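Long-range contact in putative transcriptional regulator (Clostridium difficile, PDB 3QI7), which is of unknown function but has a periplasmic-binding-protein-like fold and may act as a transcriptional regulator or lipoprotein: residues K205-E217 against Y235-Y249. Numbering follows the deposited sequence. Where two conformers were deposited one is given.
Sequences KNKVKQFLNEDIE and YMDEVILTKALELKY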
loop_
_atom_site.group_PDB
_atom_site.type_symbol
_atom_site.label_atom_id
_atom_site.label_comp_id
_atom_site.label_asym_id
_atom_site.label_seq_id
_atom_site.Cartn_x
_atom_site.Cartn_y
_atom_site.Cartn_z
ATOM N N LYS A 205 -24.563 -0.150 -6.895
ATOM C CA LYS A 205 -23.468 -1.029 -7.271
ATOM C C LYS A 205 -23.771 -1.839 -8.528
ATOM O O LYS A 205 -22.952 -1.869 -9.451
ATOM C CB LYS A 205 -23.106 -1.983 -6.117
ATOM C CG LYS A 205 -22.390 -1.299 -4.970
ATOM C CD LYS A 205 -21.568 -2.295 -4.142
ATOM C CE LYS A 205 -20.625 -1.581 -3.179
ATOM N NZ LYS A 205 -21.391 -0.734 -2.213
ATOM N N ASN A 206 -24.930 -2.511 -8.582
ATOM C CA ASN A 206 -25.276 -3.244 -9.800
ATOM C C ASN A 206 -25.442 -2.314 -11.024
ATOM O O ASN A 206 -25.208 -2.739 -12.156
ATOM C CB ASN A 206 -26.533 -4.121 -9.625
ATOM C CG ASN A 206 -26.225 -5.499 -9.006
ATOM O OD1 ASN A 206 -25.117 -6.068 -9.149
ATOM N ND2 ASN A 206 -27.231 -6.057 -8.336
ATOM N N LYS A 207 -25.864 -1.065 -10.802
ATOM C CA LYS A 207 -25.928 -0.064 -11.876
ATOM C C LYS A 207 -24.500 0.226 -12.370
ATOM O O LYS A 207 -24.244 0.261 -13.582
ATOM C CB LYS A 207 -26.632 1.220 -11.407
ATOM C CG LYS A 207 -28.102 1.035 -11.039
ATOM C CD LYS A 207 -28.741 2.369 -10.628
ATOM C CE LYS A 207 -30.254 2.365 -10.826
ATOM N NZ LYS A 207 -30.915 1.220 -10.133
ATOM N N VAL A 208 -23.561 0.393 -11.441
ATOM C CA VAL A 208 -22.167 0.589 -11.812
ATOM C C VAL A 208 -21.591 -0.599 -12.611
ATOM O O VAL A 208 -20.969 -0.412 -13.671
ATOM C CB VAL A 208 -21.286 0.860 -10.583
ATOM C CG1 VAL A 208 -19.774 0.796 -10.965
ATOM C CG2 VAL A 208 -21.683 2.207 -9.949
ATOM N N LYS A 209 -21.799 -1.811 -12.099
ATOM C CA LYS A 209 -21.447 -3.033 -12.820
ATOM C C LYS A 209 -22.000 -3.059 -14.246
ATOM O O LYS A 209 -21.259 -3.322 -15.187
ATOM C CB LYS A 209 -21.937 -4.259 -12.055
ATOM C CG LYS A 209 -21.601 -5.566 -12.745
ATOM C CD LYS A 209 -22.193 -6.752 -12.005
ATOM C CE LYS A 209 -21.330 -7.186 -10.834
ATOM N NZ LYS A 209 -21.989 -8.389 -10.221
ATOM N N GLN A 210 -23.291 -2.789 -14.418
ATOM C CA GLN A 210 -23.888 -2.781 -15.772
ATOM C C GLN A 210 -23.285 -1.689 -16.643
ATOM O O GLN A 210 -23.013 -1.899 -17.822
ATOM C CB GLN A 210 -25.411 -2.620 -15.745
ATOM C CG GLN A 210 -26.117 -3.842 -15.184
ATOM C CD GLN A 210 -27.571 -3.976 -15.617
ATOM O OE1 GLN A 210 -28.455 -4.268 -14.793
ATOM N NE2 GLN A 210 -27.828 -3.789 -16.920
ATOM N N PHE A 211 -23.070 -0.523 -16.048
ATOM C CA PHE A 211 -22.478 0.592 -16.761
ATOM C C PHE A 211 -21.074 0.206 -17.273
ATOM O O PHE A 211 -20.734 0.426 -18.474
ATOM C CB PHE A 211 -22.408 1.834 -15.862
ATOM C CG PHE A 211 -21.770 3.020 -16.533
ATOM C CD1 PHE A 211 -20.394 3.181 -16.517
ATOM C CD2 PHE A 211 -22.550 3.964 -17.214
ATOM C CE1 PHE A 211 -19.803 4.257 -17.154
ATOM C CE2 PHE A 211 -21.958 5.044 -17.850
ATOM C CZ PHE A 211 -20.596 5.186 -17.835
ATOM N N LEU A 212 -20.262 -0.334 -16.369
ATOM C CA LEU A 212 -18.891 -0.710 -16.719
ATOM C C LEU A 212 -18.856 -1.766 -17.815
ATOM O O LEU A 212 -18.133 -1.598 -18.810
ATOM C CB LEU A 212 -18.072 -1.150 -15.518
ATOM C CG LEU A 212 -17.624 -0.084 -14.526
ATOM C CD1 LEU A 212 -17.157 -0.795 -13.249
ATOM C CD2 LEU A 212 -16.518 0.812 -15.111
ATOM N N ASN A 213 -19.654 -2.816 -17.670
ATOM C CA ASN A 213 -19.668 -3.858 -18.669
ATOM C C ASN A 213 -19.994 -3.337 -20.059
ATOM O O ASN A 213 -19.314 -3.687 -21.045
ATOM C CB ASN A 213 -20.564 -5.021 -18.233
ATOM C CG ASN A 213 -19.886 -5.884 -17.167
ATOM O OD1 ASN A 213 -18.684 -6.144 -17.254
ATOM N ND2 ASN A 213 -20.643 -6.313 -16.163
ATOM N N GLU A 214 -21.010 -2.483 -20.147
ATOM C CA GLU A 214 -21.401 -1.946 -21.444
ATOM C C GLU A 214 -20.357 -0.986 -21.996
ATOM O O GLU A 214 -20.047 -1.049 -23.181
ATOM C CB GLU A 214 -22.778 -1.292 -21.381
ATOM C CG GLU A 214 -23.862 -2.283 -21.049
ATOM C CD GLU A 214 -23.960 -3.421 -22.058
ATOM O OE1 GLU A 214 -23.964 -3.141 -23.282
ATOM O OE2 GLU A 214 -24.032 -4.593 -21.618
ATOM N N ASP A 215 -19.775 -0.141 -21.147
ATOM C CA ASP A 215 -18.794 0.842 -21.630
ATOM C C ASP A 215 -17.480 0.176 -22.112
ATOM O O ASP A 215 -16.945 0.505 -23.195
ATOM C CB ASP A 215 -18.501 1.886 -20.580
ATOM C CG ASP A 215 -17.841 3.119 -21.185
ATOM O OD1 ASP A 215 -18.580 3.918 -21.810
ATOM O OD2 ASP A 215 -16.599 3.246 -21.082
ATOM N N ILE A 216 -16.999 -0.778 -21.320
ATOM C CA ILE A 216 -15.805 -1.553 -21.679
ATOM C C ILE A 216 -15.979 -2.222 -23.029
ATOM O O ILE A 216 -15.121 -2.081 -23.890
ATOM C CB ILE A 216 -15.426 -2.570 -20.569
ATOM C CG1 ILE A 216 -14.985 -1.811 -19.305
ATOM C CG2 ILE A 216 -14.307 -3.521 -21.049
ATOM C CD1 ILE A 216 -14.895 -2.646 -18.077
ATOM N N GLU A 217 -17.086 -2.927 -23.245
ATOM C CA GLU A 217 -17.358 -3.444 -24.585
ATOM C C GLU A 217 -17.210 -2.374 -25.682
ATOM O O GLU A 217 -16.616 -2.617 -26.732
ATOM C CB GLU A 217 -18.761 -4.065 -24.656
ATOM C CG GLU A 217 -18.858 -5.341 -23.838
ATOM C CD GLU A 217 -20.241 -5.952 -23.896
ATOM O OE1 GLU A 217 -20.923 -5.763 -24.930
ATOM O OE2 GLU A 217 -20.624 -6.620 -22.908
ATOM N N TYR A 235 -14.421 -2.842 -6.090
ATOM C CA TYR A 235 -15.654 -3.284 -6.761
ATOM C C TYR A 235 -15.476 -3.124 -8.287
ATOM O O TYR A 235 -15.769 -4.045 -9.052
ATOM C CB TYR A 235 -16.886 -2.519 -6.256
ATOM C CG TYR A 235 -18.183 -3.062 -6.833
ATOM C CD1 TYR A 235 -18.817 -4.160 -6.258
ATOM C CD2 TYR A 235 -18.734 -2.519 -7.977
ATOM C CE1 TYR A 235 -19.992 -4.693 -6.806
ATOM C CE2 TYR A 235 -19.903 -3.048 -8.531
ATOM C CZ TYR A 235 -20.522 -4.135 -7.938
ATOM O OH TYR A 235 -21.677 -4.642 -8.493
HETATM N N MSE A 236 -14.939 -1.981 -8.711
HETATM C CA MSE A 236 -14.596 -1.767 -10.127
HETATM C C MSE A 236 -13.546 -2.756 -10.594
HETATM O O MSE A 236 -13.667 -3.274 -11.726
HETATM C CB MSE A 236 -14.087 -0.329 -10.396
HETATM C CG MSE A 236 -15.114 0.708 -10.164
HETATM SE SE MSE A 236 -14.597 2.331 -11.022
HETATM C CE MSE A 236 -15.833 3.530 -10.139
ATOM N N ASP A 237 -12.531 -3.023 -9.745
ATOM C CA ASP A 237 -11.450 -3.934 -10.101
ATOM C C ASP A 237 -12.030 -5.311 -10.444
ATOM O O ASP A 237 -11.607 -5.963 -11.407
ATOM C CB ASP A 237 -10.446 -4.139 -8.962
ATOM C CG ASP A 237 -9.568 -2.919 -8.709
ATOM O OD1 ASP A 237 -9.310 -2.142 -9.667
ATOM O OD2 ASP A 237 -9.160 -2.777 -7.541
ATOM N N GLU A 238 -12.984 -5.739 -9.647
ATOM C CA GLU A 238 -13.616 -7.039 -9.858
ATOM C C GLU A 238 -14.320 -7.154 -11.225
ATOM O O GLU A 238 -14.123 -8.136 -11.977
ATOM C CB GLU A 238 -14.610 -7.332 -8.712
ATOM C CG GLU A 238 -15.052 -8.832 -8.694
ATOM C CD GLU A 238 -16.018 -9.203 -7.546
ATOM O OE1 GLU A 238 -16.996 -8.448 -7.288
ATOM O OE2 GLU A 238 -15.804 -10.264 -6.903
ATOM N N VAL A 239 -15.148 -6.157 -11.529
ATOM C CA VAL A 239 -15.871 -6.080 -12.813
ATOM C C VAL A 239 -14.862 -6.016 -13.970
ATOM O O VAL A 239 -15.000 -6.747 -14.959
ATOM C CB VAL A 239 -16.799 -4.838 -12.876
ATOM C CG1 VAL A 239 -17.334 -4.632 -14.294
ATOM C CG2 VAL A 239 -17.924 -4.935 -11.813
ATOM N N ILE A 240 -13.823 -5.184 -13.818
ATOM C CA ILE A 240 -12.801 -4.981 -14.865
ATOM C C ILE A 240 -11.934 -6.215 -15.160
ATOM O O ILE A 240 -11.660 -6.517 -16.325
ATOM C CB ILE A 240 -11.887 -3.772 -14.516
ATOM C CG1 ILE A 240 -12.691 -2.490 -14.649
ATOM C CG2 ILE A 240 -10.632 -3.685 -15.423
ATOM C CD1 ILE A 240 -12.093 -1.302 -13.938
ATOM N N LEU A 241 -11.463 -6.867 -14.107
ATOM C CA LEU A 241 -10.660 -8.083 -14.245
ATOM C C LEU A 241 -11.497 -9.240 -14.816
ATOM O O LEU A 241 -11.038 -9.976 -15.679
ATOM C CB LEU A 241 -10.060 -8.452 -12.902
ATOM C CG LEU A 241 -8.842 -7.621 -12.470
ATOM C CD1 LEU A 241 -8.461 -7.933 -11.025
ATOM C CD2 LEU A 241 -7.643 -7.813 -13.426
ATOM N N THR A 242 -12.714 -9.402 -14.315
ATOM C CA THR A 242 -13.633 -10.403 -14.845
ATOM C C THR A 242 -13.862 -10.227 -16.345
ATOM O O THR A 242 -13.741 -11.181 -17.105
ATOM C CB THR A 242 -14.961 -10.362 -14.083
ATOM O OG1 THR A 242 -14.695 -10.560 -12.687
ATOM C CG2 THR A 242 -15.947 -11.451 -14.588
ATOM N N LYS A 243 -14.169 -9.011 -16.781
ATOM C CA LYS A 243 -14.383 -8.742 -18.214
ATOM C C LYS A 243 -13.095 -8.918 -19.057
ATOM O O LYS A 243 -13.174 -9.331 -20.233
ATOM C CB LYS A 243 -15.019 -7.356 -18.413
ATOM C CG LYS A 243 -15.531 -7.054 -19.795
ATOM C CD LYS A 243 -16.752 -7.877 -20.120
ATOM C CE LYS A 243 -17.750 -7.126 -20.940
ATOM N NZ LYS A 243 -18.820 -8.077 -21.361
ATOM N N ALA A 244 -11.942 -8.608 -18.469
ATOM C CA ALA A 244 -10.631 -8.794 -19.123
ATOM C C ALA A 244 -10.401 -10.241 -19.553
ATOM O O ALA A 244 -9.775 -10.488 -20.583
ATOM C CB ALA A 244 -9.484 -8.370 -18.193
ATOM N N LEU A 245 -10.896 -11.195 -18.757
ATOM C CA LEU A 245 -10.768 -12.619 -19.102
ATOM C C LEU A 245 -11.511 -12.953 -20.404
ATOM O O LEU A 245 -11.081 -13.813 -21.171
ATOM C CB LEU A 245 -11.239 -13.528 -17.940
ATOM C CG LEU A 245 -10.382 -13.454 -16.660
ATOM C CD1 LEU A 245 -10.808 -14.516 -15.645
ATOM C CD2 LEU A 245 -8.854 -13.569 -16.915
ATOM N N GLU A 246 -12.609 -12.248 -20.651
ATOM C CA GLU A 246 -13.436 -12.444 -21.842
ATOM C C GLU A 246 -12.896 -11.683 -23.058
ATOM O O GLU A 246 -12.767 -12.243 -24.143
ATOM C CB GLU A 246 -14.876 -11.997 -21.526
ATOM C CG GLU A 246 -15.923 -12.215 -22.636
ATOM C CD GLU A 246 -17.108 -11.247 -22.516
ATOM O OE1 GLU A 246 -17.530 -10.967 -21.373
ATOM O OE2 GLU A 246 -17.589 -10.749 -23.553
ATOM N N LEU A 247 -12.560 -10.412 -22.885
ATOM C CA LEU A 247 -12.193 -9.537 -24.029
ATOM C C LEU A 247 -10.673 -9.412 -24.255
ATOM O O LEU A 247 -10.227 -8.922 -25.309
ATOM C CB LEU A 247 -12.815 -8.140 -23.848
ATOM C CG LEU A 247 -14.342 -7.990 -23.943
ATOM C CD1 LEU A 247 -14.754 -6.509 -23.787
ATOM C CD2 LEU A 247 -14.893 -8.545 -25.255
ATOM N N LYS A 248 -9.898 -9.800 -23.246
ATOM C CA LYS A 248 -8.465 -10.041 -23.337
ATOM C C LYS A 248 -7.690 -8.760 -23.520
ATOM O O LYS A 248 -6.710 -8.695 -24.254
ATOM C CB LYS A 248 -8.124 -11.065 -24.409
ATOM C CG LYS A 248 -8.891 -12.378 -24.267
ATOM C CD LYS A 248 -7.939 -13.538 -24.105
ATOM C CE LYS A 248 -8.628 -14.874 -24.360
ATOM N NZ LYS A 248 -9.342 -15.325 -23.143
ATOM N N TYR A 249 -8.139 -7.743 -22.796
ATOM C CA TYR A 249 -7.482 -6.459 -22.804
ATOM C C TYR A 249 -6.415 -6.430 -21.721
ATOM O O TYR A 249 -6.064 -7.481 -21.179
ATOM C CB TYR A 249 -8.517 -5.309 -22.693
ATOM C CG TYR A 249 -9.528 -5.374 -21.568
ATOM C CD1 TYR A 249 -9.182 -5.067 -20.263
ATOM C CD2 TYR A 249 -10.858 -5.685 -21.831
ATOM C CE1 TYR A 249 -10.143 -5.060 -19.225
ATOM C CE2 TYR A 249 -11.816 -5.712 -20.809
ATOM C CZ TYR A 249 -11.465 -5.410 -19.523
ATOM O OH TYR A 249 -12.438 -5.435 -18.553
HETATM O O HOH W 1 -17.313 -8.034 -15.784
#
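Tyr235, Ile216 and Val239 carry the packing between helices 203-223 and 234-247, which run the same way, their segments 205-217 and 235-247 38° apart with axes 9.9 Å at closest approach, in a beta-alpha-beta-alpha unit of the periplasmic-binding-protein-like fold. Strand 228-231 joins them and lies parallel in one sheet with strands 159-164 and 191-196; Tyr162 of strand 159-164 touches Leu212, Ile216 and Met236. Tyr235, with CG anti to the backbone N (chi1 -174°), lays its ring across helix 203-223. CD of Lys205 sits over one face in a CH-pi contact, 4.1 Å from the ring centroid, while the backbone N of Lys209 lies at the ring edge and CE of Lys209 is 3.5 Å from the Tyr235 hydroxyl OH. Glu202 pairs with the ammonium of Lys205. One turn on, Val239 fits its two methyls among side chains of helix 203-223: CG2 meets CG of Lys209 at 3.8 Å, and CG1 meets CB of Leu212 and the amide of Asn213. A water donates to both OD1 of Asn213 and the carbonyl O of Val239, linking the helices beside this methyl. Ile216 follows, its CG2 packed obliquely against the Tyr249 ring, 3.3 Å from CE2, and its CD1 4.1 Å from CG1 of Ile240. The Tyr249 hydroxyl donates in the carbonyl plane to O of Ile240, which also accepts from Ala244 N; this ties the loop residue back onto the helix before it. Beyond, Lys243 bends at chi2 (70°) and bridges Glu217 and Glu246, its NZ meeting OE2 of Glu217 on the anti side at 2.8 Å and OE1 of Glu246 on the syn side at 3.2 Å.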